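Local coordinates for protein endo-1,4-beta-mannanase (Eisenia fetida, PDB 5Y6T) that probably hydrolyses internal beta-1,4-mannosidic bonds of mannan polysaccharides, as a cold-adapted endo-mannanase of glycoside hydrolase family 5, at residues 64-78 with 111-125. Numbering follows the deposited sequence.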
ATOM      1  N   ASN A  64      -6.812  13.793   2.115  1.00 19.85           N
ATOM      2  CA  ASN A  64      -8.021  12.976   2.238  1.00 20.55           C
ATOM      3  C   ASN A  64      -7.790  11.516   2.471  1.00 20.86           C
ATOM      4  O   ASN A  64      -8.730  10.733   2.374  1.00 20.66           O
ATOM      5  CB  ASN A  64      -8.908  13.163   0.994  1.00 19.95           C
ATOM      6  CG  ASN A  64      -8.247  12.685  -0.299  1.00 23.53           C
ATOM      7  OD1 ASN A  64      -7.287  11.851  -0.262  1.00 21.22           O
ATOM      8  ND2 ASN A  64      -8.674  13.256  -1.432  1.00 23.96           N
ATOM      9  N   SER A  65      -6.544  11.147   2.728  1.00 19.76           N
ATOM     10  CA  SER A  65      -6.198   9.759   2.818  1.00 20.55           C
ATOM     11  C   SER A  65      -4.891   9.573   3.510  1.00 20.54           C
ATOM     12  O   SER A  65      -4.090  10.501   3.685  1.00 18.90           O
ATOM     13  CB  SER A  65      -6.199   9.139   1.415  1.00 19.57           C
ATOM     14  OG  SER A  65      -5.325   9.871   0.562  1.00 19.92           O
ATOM     15  N   LEU A  66      -4.638   8.306   3.852  1.00 19.59           N
ATOM     16  CA  LEU A  66      -3.419   7.908   4.499  1.00 19.37           C
ATOM     17  C   LEU A  66      -3.125   6.438   4.267  1.00 20.09           C
ATOM     18  O   LEU A  66      -4.033   5.648   4.071  1.00 20.88           O
ATOM     19  CB  LEU A  66      -3.425   8.268   6.011  1.00 19.95           C
ATOM     20  CG  LEU A  66      -4.340   7.506   6.949  1.00 21.45           C
ATOM     21  CD1 LEU A  66      -3.800   6.136   7.392  1.00 20.75           C
ATOM     22  CD2 LEU A  66      -4.707   8.376   8.094  1.00 22.01           C
ATOM     23  N   ARG A  67      -1.859   6.082   4.361  1.00 18.69           N
ATOM     24  CA  ARG A  67      -1.407   4.697   4.279  1.00 21.65           C
ATOM     25  C   ARG A  67      -0.691   4.331   5.560  1.00 21.99           C
ATOM     26  O   ARG A  67       0.202   5.036   5.999  1.00 19.45           O
ATOM     27  CB  ARG A  67      -0.470   4.524   3.069  1.00 21.88           C
ATOM     28  CG  ARG A  67       0.069   3.109   2.827  1.00 21.21           C
ATOM     29  CD  ARG A  67       0.662   3.093   1.410  1.00 19.96           C
ATOM     30  NE  ARG A  67       1.317   1.836   1.046  1.00 17.91           N
ATOM     31  CZ  ARG A  67       2.634   1.635   1.074  1.00 18.71           C
ATOM     32  NH1 ARG A  67       3.496   2.522   1.607  1.00 21.47           N
ATOM     33  NH2 ARG A  67       3.095   0.466   0.615  1.00 17.91           N
ATOM     34  N   ILE A  68      -1.080   3.228   6.158  1.00 19.24           N
ATOM     35  CA  ILE A  68      -0.563   2.825   7.457  1.00 19.98           C
ATOM     36  C   ILE A  68      -0.259   1.327   7.468  1.00 21.62           C
ATOM     37  O   ILE A  68      -0.948   0.489   6.829  1.00 20.86           O
ATOM     38  CB  ILE A  68      -1.574   3.162   8.587  1.00 21.84           C
ATOM     39  CG1 ILE A  68      -0.889   2.949   9.960  1.00 24.38           C
ATOM     40  CG2 ILE A  68      -2.905   2.407   8.461  1.00 21.90           C
ATOM     41  CD1 ILE A  68      -1.543   3.743  11.072  1.00 25.28           C
ATOM     42  N   TRP A  69       0.765   0.961   8.204  1.00 17.83           N
ATOM     43  CA  TRP A  69       1.286  -0.409   8.183  1.00 19.60           C
ATOM     44  C   TRP A  69       0.983  -1.120   9.482  1.00 20.74           C
ATOM     45  O   TRP A  69       1.030  -0.494  10.563  1.00 20.54           O
ATOM     46  CB  TRP A  69       2.776  -0.401   7.988  1.00 19.00           C
ATOM     47  CG  TRP A  69       3.327   0.175   6.719  1.00 20.30           C
ATOM     48  CD1 TRP A  69       2.655   0.842   5.724  1.00 19.53           C
ATOM     49  CD2 TRP A  69       4.688   0.125   6.311  1.00 19.93           C
ATOM     50  NE1 TRP A  69       3.555   1.257   4.736  1.00 20.84           N
ATOM     51  CE2 TRP A  69       4.799   0.816   5.080  1.00 19.22           C
ATOM     52  CE3 TRP A  69       5.857  -0.404   6.878  1.00 18.72           C
ATOM     53  CZ2 TRP A  69       6.028   0.963   4.407  1.00 19.92           C
ATOM     54  CZ3 TRP A  69       7.051  -0.267   6.197  1.00 20.11           C
ATOM     55  CH2 TRP A  69       7.133   0.411   4.984  1.00 19.78           C
ATOM     56  N   VAL A  70       0.797  -2.429   9.386  1.00 19.92           N
ATOM     57  CA  VAL A  70       0.361  -3.213  10.567  1.00 20.60           C
ATOM     58  C   VAL A  70       1.385  -4.259  10.952  1.00 20.25           C
ATOM     59  O   VAL A  70       2.163  -3.990  11.886  1.00 21.52           O
ATOM     60  CB  VAL A  70      -1.044  -3.830  10.374  1.00 20.47           C
ATOM     61  CG1 VAL A  70      -1.519  -4.573  11.614  1.00 21.58           C
ATOM     62  CG2 VAL A  70      -2.072  -2.761   9.936  1.00 23.64           C
ATOM     63  N   HIS A  71       1.458  -5.422  10.333  1.00 18.10           N
ATOM     64  CA  HIS A  71       2.346  -6.456  10.864  1.00 17.43           C
ATOM     65  C   HIS A  71       3.837  -6.188  10.606  1.00 19.36           C
ATOM     66  O   HIS A  71       4.714  -6.685  11.376  1.00 19.24           O
ATOM     67  CB  HIS A  71       2.059  -7.835  10.277  1.00 18.62           C
ATOM     68  CG  HIS A  71       0.632  -8.280  10.413  1.00 19.09           C
ATOM     69  ND1 HIS A  71      -0.024  -8.330  11.622  1.00 20.45           N
ATOM     70  CD2 HIS A  71      -0.199  -8.833   9.507  1.00 22.23           C
ATOM     71  CE1 HIS A  71      -1.229  -8.866  11.453  1.00 20.73           C
ATOM     72  NE2 HIS A  71      -1.362  -9.168  10.165  1.00 20.87           N
ATOM     73  N   CYS A  72       4.114  -5.528   9.488  1.00 19.51           N
ATOM     74  CA  CYS A  72       5.496  -5.133   9.124  1.00 20.13           C
ATOM     75  C   CYS A  72       6.342  -6.382   8.910  1.00 20.67           C
ATOM     76  O   CYS A  72       6.050  -7.194   8.008  1.00 20.50           O
ATOM     77  CB  CYS A  72       6.077  -4.137  10.163  1.00 19.54           C
ATOM     78  SG  CYS A  72       5.168  -2.568  10.188  1.00 21.37           S
ATOM     79  N   ASP A  73       7.297  -6.662   9.766  1.00 19.63           N
ATOM     80  CA  ASP A  73       8.147  -7.839   9.595  1.00 19.15           C
ATOM     81  C   ASP A  73       7.669  -9.056  10.400  1.00 19.88           C
ATOM     82  O   ASP A  73       8.310 -10.044  10.440  1.00 19.89           O
ATOM     83  CB  ASP A  73       9.588  -7.497  10.050  1.00 19.89           C
ATOM     84  CG  ASP A  73       9.650  -7.076  11.524  1.00 22.86           C
ATOM     85  OD1 ASP A  73       8.668  -7.121  12.250  1.00 20.95           O
ATOM     86  OD2 ASP A  73      10.709  -6.703  11.990  1.00 27.22           O
ATOM     87  N   GLY A  74       6.465  -8.990  10.974  1.00 19.26           N
ATOM     88  CA  GLY A  74       5.886 -10.095  11.766  1.00 18.26           C
ATOM     89  C   GLY A  74       6.470 -10.294  13.162  1.00 19.13           C
ATOM     90  O   GLY A  74       6.272 -11.328  13.759  1.00 20.93           O
ATOM     91  N   GLY A  75       7.235  -9.303  13.632  1.00 23.20           N
ATOM     92  CA  GLY A  75       7.914  -9.400  14.911  1.00 24.20           C
ATOM     93  C   GLY A  75       7.030  -9.290  16.120  1.00 22.26           C
ATOM     94  O   GLY A  75       7.389  -9.819  17.162  1.00 24.90           O
ATOM     95  N   TYR A  76       5.854  -8.668  15.990  1.00 20.31           N
ATOM     96  CA  TYR A  76       4.939  -8.520  17.096  1.00 21.20           C
ATOM     97  C   TYR A  76       3.549  -9.089  16.873  1.00 21.46           C
ATOM     98  O   TYR A  76       2.997  -9.665  17.775  1.00 22.18           O
ATOM     99  CB  TYR A  76       4.850  -7.060  17.413  1.00 22.06           C
ATOM    100  CG  TYR A  76       4.196  -6.610  18.713  1.00 20.99           C
ATOM    101  CD1 TYR A  76       4.737  -6.930  19.978  1.00 25.12           C
ATOM    102  CD2 TYR A  76       3.057  -5.796  18.675  1.00 22.91           C
ATOM    103  CE1 TYR A  76       4.182  -6.428  21.118  1.00 23.70           C
ATOM    104  CE2 TYR A  76       2.461  -5.343  19.814  1.00 22.94           C
ATOM    105  CZ  TYR A  76       3.034  -5.609  21.033  1.00 24.16           C
ATOM    106  OH  TYR A  76       2.429  -5.078  22.175  1.00 24.23           O
ATOM    107  N   THR A  77       3.008  -8.881  15.679  1.00 20.69           N
ATOM    108  CA  THR A  77       1.797  -9.482  15.192  1.00 19.09           C
ATOM    109  C   THR A  77       2.098 -10.046  13.810  1.00 19.54           C
ATOM    110  O   THR A  77       3.037  -9.580  13.130  1.00 19.78           O
ATOM    111  CB  THR A  77       0.662  -8.459  15.079  1.00 20.37           C
ATOM    112  OG1 THR A  77       0.993  -7.435  14.133  1.00 21.55           O
ATOM    113  CG2 THR A  77       0.318  -7.858  16.501  1.00 20.89           C
ATOM    114  N   PRO A  78       1.301 -10.999  13.338  1.00 20.53           N
ATOM    115  CA  PRO A  78       0.245 -11.711  14.052  1.00 21.66           C
ATOM    116  C   PRO A  78       0.724 -12.724  15.128  1.00 21.32           C
ATOM    117  O   PRO A  78       1.922 -12.783  15.464  1.00 21.32           O
ATOM    118  CB  PRO A  78      -0.469 -12.427  12.925  1.00 21.89           C
ATOM    119  CG  PRO A  78       0.652 -12.777  12.003  1.00 21.99           C
ATOM    120  CD  PRO A  78       1.553 -11.587  12.001  1.00 20.38           C
ATOM    121  N   VAL A 111     -11.391  11.060   5.984  1.00 21.14           N
ATOM    122  CA  VAL A 111     -10.102  10.525   5.521  1.00 23.36           C
ATOM    123  C   VAL A 111     -10.231   9.017   5.260  1.00 22.95           C
ATOM    124  O   VAL A 111     -10.751   8.271   6.091  1.00 20.04           O
ATOM    125  CB  VAL A 111      -9.049  10.748   6.603  1.00 20.85           C
ATOM    126  CG1 VAL A 111      -7.749  10.041   6.332  1.00 19.34           C
ATOM    127  CG2 VAL A 111      -8.833  12.233   6.813  1.00 21.42           C
ATOM    128  N   LEU A 112      -9.809   8.618   4.055  1.00 21.98           N
ATOM    129  CA  LEU A 112      -9.757   7.241   3.623  1.00 21.14           C
ATOM    130  C   LEU A 112      -8.439   6.586   4.047  1.00 20.97           C
ATOM    131  O   LEU A 112      -7.348   7.113   3.816  1.00 23.02           O
ATOM    132  CB  LEU A 112      -9.896   7.186   2.108  1.00 20.11           C
ATOM    133  CG  LEU A 112     -11.372   7.407   1.649  1.00 22.95           C
ATOM    134  CD1 LEU A 112     -11.478   7.753   0.164  1.00 24.72           C
ATOM    135  CD2 LEU A 112     -12.247   6.215   1.997  1.00 24.92           C
ATOM    136  N   VAL A 113      -8.543   5.397   4.602  1.00 20.37           N
ATOM    137  CA  VAL A 113      -7.418   4.659   5.182  1.00 20.50           C
ATOM    138  C   VAL A 113      -7.062   3.460   4.313  1.00 20.38           C
ATOM    139  O   VAL A 113      -7.930   2.666   3.956  1.00 20.71           O
ATOM    140  CB  VAL A 113      -7.798   4.169   6.580  1.00 20.24           C
ATOM    141  CG1 VAL A 113      -6.724   3.304   7.210  1.00 22.35           C
ATOM    142  CG2 VAL A 113      -7.985   5.404   7.515  1.00 20.26           C
ATOM    143  N   PHE A 114      -5.774   3.325   4.025  1.00 19.75           N
ATOM    144  CA  PHE A 114      -5.226   2.190   3.303  1.00 19.65           C
ATOM    145  C   PHE A 114      -4.306   1.437   4.226  1.00 19.88           C
ATOM    146  O   PHE A 114      -3.342   2.005   4.745  1.00 20.93           O
ATOM    147  CB  PHE A 114      -4.560   2.649   2.004  1.00 20.09           C
ATOM    148  CG  PHE A 114      -5.552   3.284   1.035  1.00 20.31           C
ATOM    149  CD1 PHE A 114      -6.024   4.593   1.225  1.00 22.43           C
ATOM    150  CD2 PHE A 114      -6.113   2.547   0.021  1.00 22.57           C
ATOM    151  CE1 PHE A 114      -6.984   5.173   0.362  1.00 21.29           C
ATOM    152  CE2 PHE A 114      -7.055   3.120  -0.829  1.00 23.21           C
ATOM    153  CZ  PHE A 114      -7.527   4.408  -0.620  1.00 21.18           C
ATOM    154  N   ILE A 115      -4.593   0.171   4.393  1.00 20.80           N
ATOM    155  CA  ILE A 115      -3.970  -0.694   5.441  1.00 19.00           C
ATOM    156  C   ILE A 115      -3.051  -1.716   4.814  1.00 20.62           C
ATOM    157  O   ILE A 115      -3.500  -2.535   4.033  1.00 19.66           O
ATOM    158  CB  ILE A 115      -5.019  -1.418   6.314  1.00 18.09           C
ATOM    159  CG1 ILE A 115      -6.068  -0.429   6.869  1.00 20.73           C
ATOM    160  CG2 ILE A 115      -4.353  -2.166   7.454  1.00 19.51           C
ATOM    161  CD1 ILE A 115      -7.264  -1.084   7.528  1.00 21.43           C
ATOM    162  N   VAL A 116      -1.778  -1.641   5.198  1.00 19.86           N
ATOM    163  CA  VAL A 116      -0.737  -2.503   4.697  1.00 19.97           C
ATOM    164  C   VAL A 116      -0.411  -3.612   5.681  1.00 19.73           C
ATOM    165  O   VAL A 116       0.089  -3.342   6.753  1.00 19.71           O
ATOM    166  CB  VAL A 116       0.545  -1.708   4.338  1.00 20.42           C
ATOM    167  CG1 VAL A 116       1.495  -2.639   3.661  1.00 21.76           C
ATOM    168  CG2 VAL A 116       0.255  -0.521   3.409  1.00 21.13           C
ATOM    169  N   LEU A 117      -0.582  -4.864   5.277  1.00 19.53           N
ATOM    170  CA  LEU A 117      -0.334  -5.988   6.193  1.00 19.08           C
ATOM    171  C   LEU A 117       1.136  -6.263   6.495  1.00 19.51           C
ATOM    172  O   LEU A 117       1.538  -6.215   7.669  1.00 21.72           O
ATOM    173  CB  LEU A 117      -0.980  -7.237   5.647  1.00 19.70           C
ATOM    174  CG  LEU A 117      -2.492  -7.242   5.425  1.00 21.46           C
ATOM    175  CD1 LEU A 117      -3.012  -8.563   4.817  1.00 21.61           C
ATOM    176  CD2 LEU A 117      -3.242  -7.059   6.734  1.00 22.81           C
ATOM    177  N   TRP A 118       1.914  -6.470   5.439  1.00 19.37           N
ATOM    178  CA  TRP A 118       3.239  -6.963   5.574  1.00 18.14           C
ATOM    179  C   TRP A 118       4.249  -6.005   4.965  1.00 20.82           C
ATOM    180  O   TRP A 118       3.908  -5.247   4.062  1.00 19.99           O
ATOM    181  CB  TRP A 118       3.399  -8.319   4.912  1.00 18.27           C
ATOM    182  CG  TRP A 118       2.466  -9.352   5.423  1.00 17.92           C
ATOM    183  CD1 TRP A 118       1.381  -9.828   4.767  1.00 18.79           C
ATOM    184  CD2 TRP A 118       2.586 -10.128   6.604  1.00 18.32           C
ATOM    185  NE1 TRP A 118       0.799 -10.825   5.472  1.00 20.97           N
ATOM    186  CE2 TRP A 118       1.547 -11.059   6.592  1.00 19.69           C
ATOM    187  CE3 TRP A 118       3.514 -10.178   7.663  1.00 18.92           C
ATOM    188  CZ2 TRP A 118       1.328 -11.948   7.647  1.00 19.10           C
ATOM    189  CZ3 TRP A 118       3.330 -11.064   8.650  1.00 19.36           C
ATOM    190  CH2 TRP A 118       2.222 -11.942   8.653  1.00 20.86           C
ATOM    191  N   ASN A 119       5.504  -6.094   5.443  1.00 19.48           N
ATOM    192  CA  ASN A 119       6.625  -5.348   4.835  1.00 19.87           C
ATOM    193  C   ASN A 119       7.638  -6.201   4.144  1.00 19.46           C
ATOM    194  O   ASN A 119       8.100  -7.216   4.668  1.00 20.21           O
ATOM    195  CB  ASN A 119       7.319  -4.489   5.929  1.00 19.26           C
ATOM    196  CG  ASN A 119       8.259  -3.434   5.343  1.00 20.33           C
ATOM    197  OD1 ASN A 119       8.165  -3.082   4.189  1.00 19.47           O
ATOM    198  ND2 ASN A 119       9.202  -2.969   6.163  1.00 20.08           N
ATOM    199  N   GLY A 120       7.864  -5.847   2.894  1.00 19.91           N
ATOM    200  CA  GLY A 120       8.843  -6.395   2.017  1.00 17.20           C
ATOM    201  C   GLY A 120      10.163  -5.640   1.911  1.00 17.60           C
ATOM    202  O   GLY A 120      11.049  -6.065   1.195  1.00 18.80           O
ATOM    203  N   ALA A 121      10.250  -4.493   2.573  1.00 18.44           N
ATOM    204  CA  ALA A 121      11.409  -3.608   2.514  1.00 18.91           C
ATOM    205  C   ALA A 121      12.432  -3.902   3.625  1.00 22.36           C
ATOM    206  O   ALA A 121      13.518  -3.284   3.675  1.00 19.98           O
ATOM    207  CB  ALA A 121      10.934  -2.153   2.506  1.00 19.12           C
ATOM    208  N   THR A 122      12.082  -4.832   4.524  1.00 21.85           N
ATOM    209  CA  THR A 122      13.035  -5.314   5.516  1.00 20.91           C
ATOM    210  C   THR A 122      13.008  -6.825   5.521  1.00 20.70           C
ATOM    211  O   THR A 122      12.088  -7.455   5.027  1.00 20.29           O
ATOM    212  CB  THR A 122      12.691  -4.830   6.922  1.00 24.23           C
ATOM    213  OG1 THR A 122      11.346  -5.229   7.275  1.00 24.16           O
ATOM    214  CG2 THR A 122      12.870  -3.253   7.014  1.00 25.48           C
ATOM    215  N   THR A 123      14.011  -7.426   6.102  1.00 20.41           N
ATOM    216  CA  THR A 123      14.115  -8.836   6.089  1.00 20.45           C
ATOM    217  C   THR A 123      13.011  -9.412   7.026  1.00 21.05           C
ATOM    218  O   THR A 123      12.901  -9.016   8.202  1.00 19.88           O
ATOM    219  CB  THR A 123      15.483  -9.262   6.613  1.00 20.07           C
ATOM    220  OG1 THR A 123      16.497  -8.680   5.788  1.00 19.97           O
ATOM    221  CG2 THR A 123      15.632 -10.780   6.544  1.00 20.42           C
ATOM    222  N   PRO A 124      12.280 -10.402   6.541  1.00 20.10           N
ATOM    223  CA  PRO A 124      11.264 -10.983   7.402  1.00 19.00           C
ATOM    224  C   PRO A 124      11.769 -11.749   8.611  1.00 19.83           C
ATOM    225  O   PRO A 124      12.832 -12.398   8.515  1.00 18.76           O
ATOM    226  CB  PRO A 124      10.559 -12.021   6.473  1.00 21.19           C
ATOM    227  CG  PRO A 124      10.838 -11.563   5.121  1.00 22.44           C
ATOM    228  CD  PRO A 124      12.172 -10.880   5.143  1.00 20.27           C
ATOM    229  N   THR A 125      11.013 -11.702   9.701  1.00 20.10           N
ATOM    230  CA  THR A 125      11.162 -12.690  10.755  1.00 19.74           C
ATOM    231  C   THR A 125      10.847 -14.101  10.227  1.00 18.41           C
ATOM    232  O   THR A 125      10.162 -14.253   9.226  1.00 19.74           O
ATOM    233  CB  THR A 125      10.283 -12.390  11.949  1.00 20.16           C
ATOM    234  OG1 THR A 125       8.917 -12.506  11.562  1.00 20.64           O
ATOM    235  CG2 THR A 125      10.636 -11.019  12.555  1.00 20.99           C
TER
HETATM  236  O   HOH W   1       3.007  -3.793   7.259  1.00 31.57           O
HETATM  237  O   HOH W   2      11.630  -4.591  10.199  1.00 24.53           O
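Strands 65-69 and 112-119 run parallel, their axes 4.7 Å apart at closest and inclined by 23°, joined by a ladder of backbone hydrogen bonds such as Phe114 N to Leu66 O and Val116 N to Ile68 O. Branched aliphatics suit the face turned to helices 42-60 and 95-108, where Leu66 lays CD1 alongside Val113 CG1. At the chain's corner, Val70 CG2 presses on Ile115 CG2 at a tight 3.4 Å, Val70 backed by Met95 and Ile115 by strand 159-163. These are neighbouring strands of the (beta/alpha)8 barrel of family 5, with helix 95-108 in the connection between them. The other face, bearing Arg67, Trp69 and Val116, looks into the barrel. Arg67 extends from CG to NE, its guanidinium bonded to Asn28 and salt-bridged to Glu163 and Glu297; Val116 CG2 lies over one guanidinium face, 3.5 Å from NE, and Trp69 NE1 sits above its plane near the rim. Compact Val116 also packs its CB 3.6 Å from Trp69 CD1, while the indole's six-membered ring, at CZ3, obliquely meets the amide of Asn119, whose main polar partner is Asn166. With Trp69 cut back to an alanine, the Arg67 guanidinium would probably lose this cover, and a gap would open beside Val116 and Asn119. Within the beta bulge between Trp69 and Cys72, His71 lays CD2 over one face of Trp118, and Pro78 CD touches Trp118 CH2. Farther on, Asp73 O accepts from both N and OG1 of Thr125, the N-cap of helix 126-133.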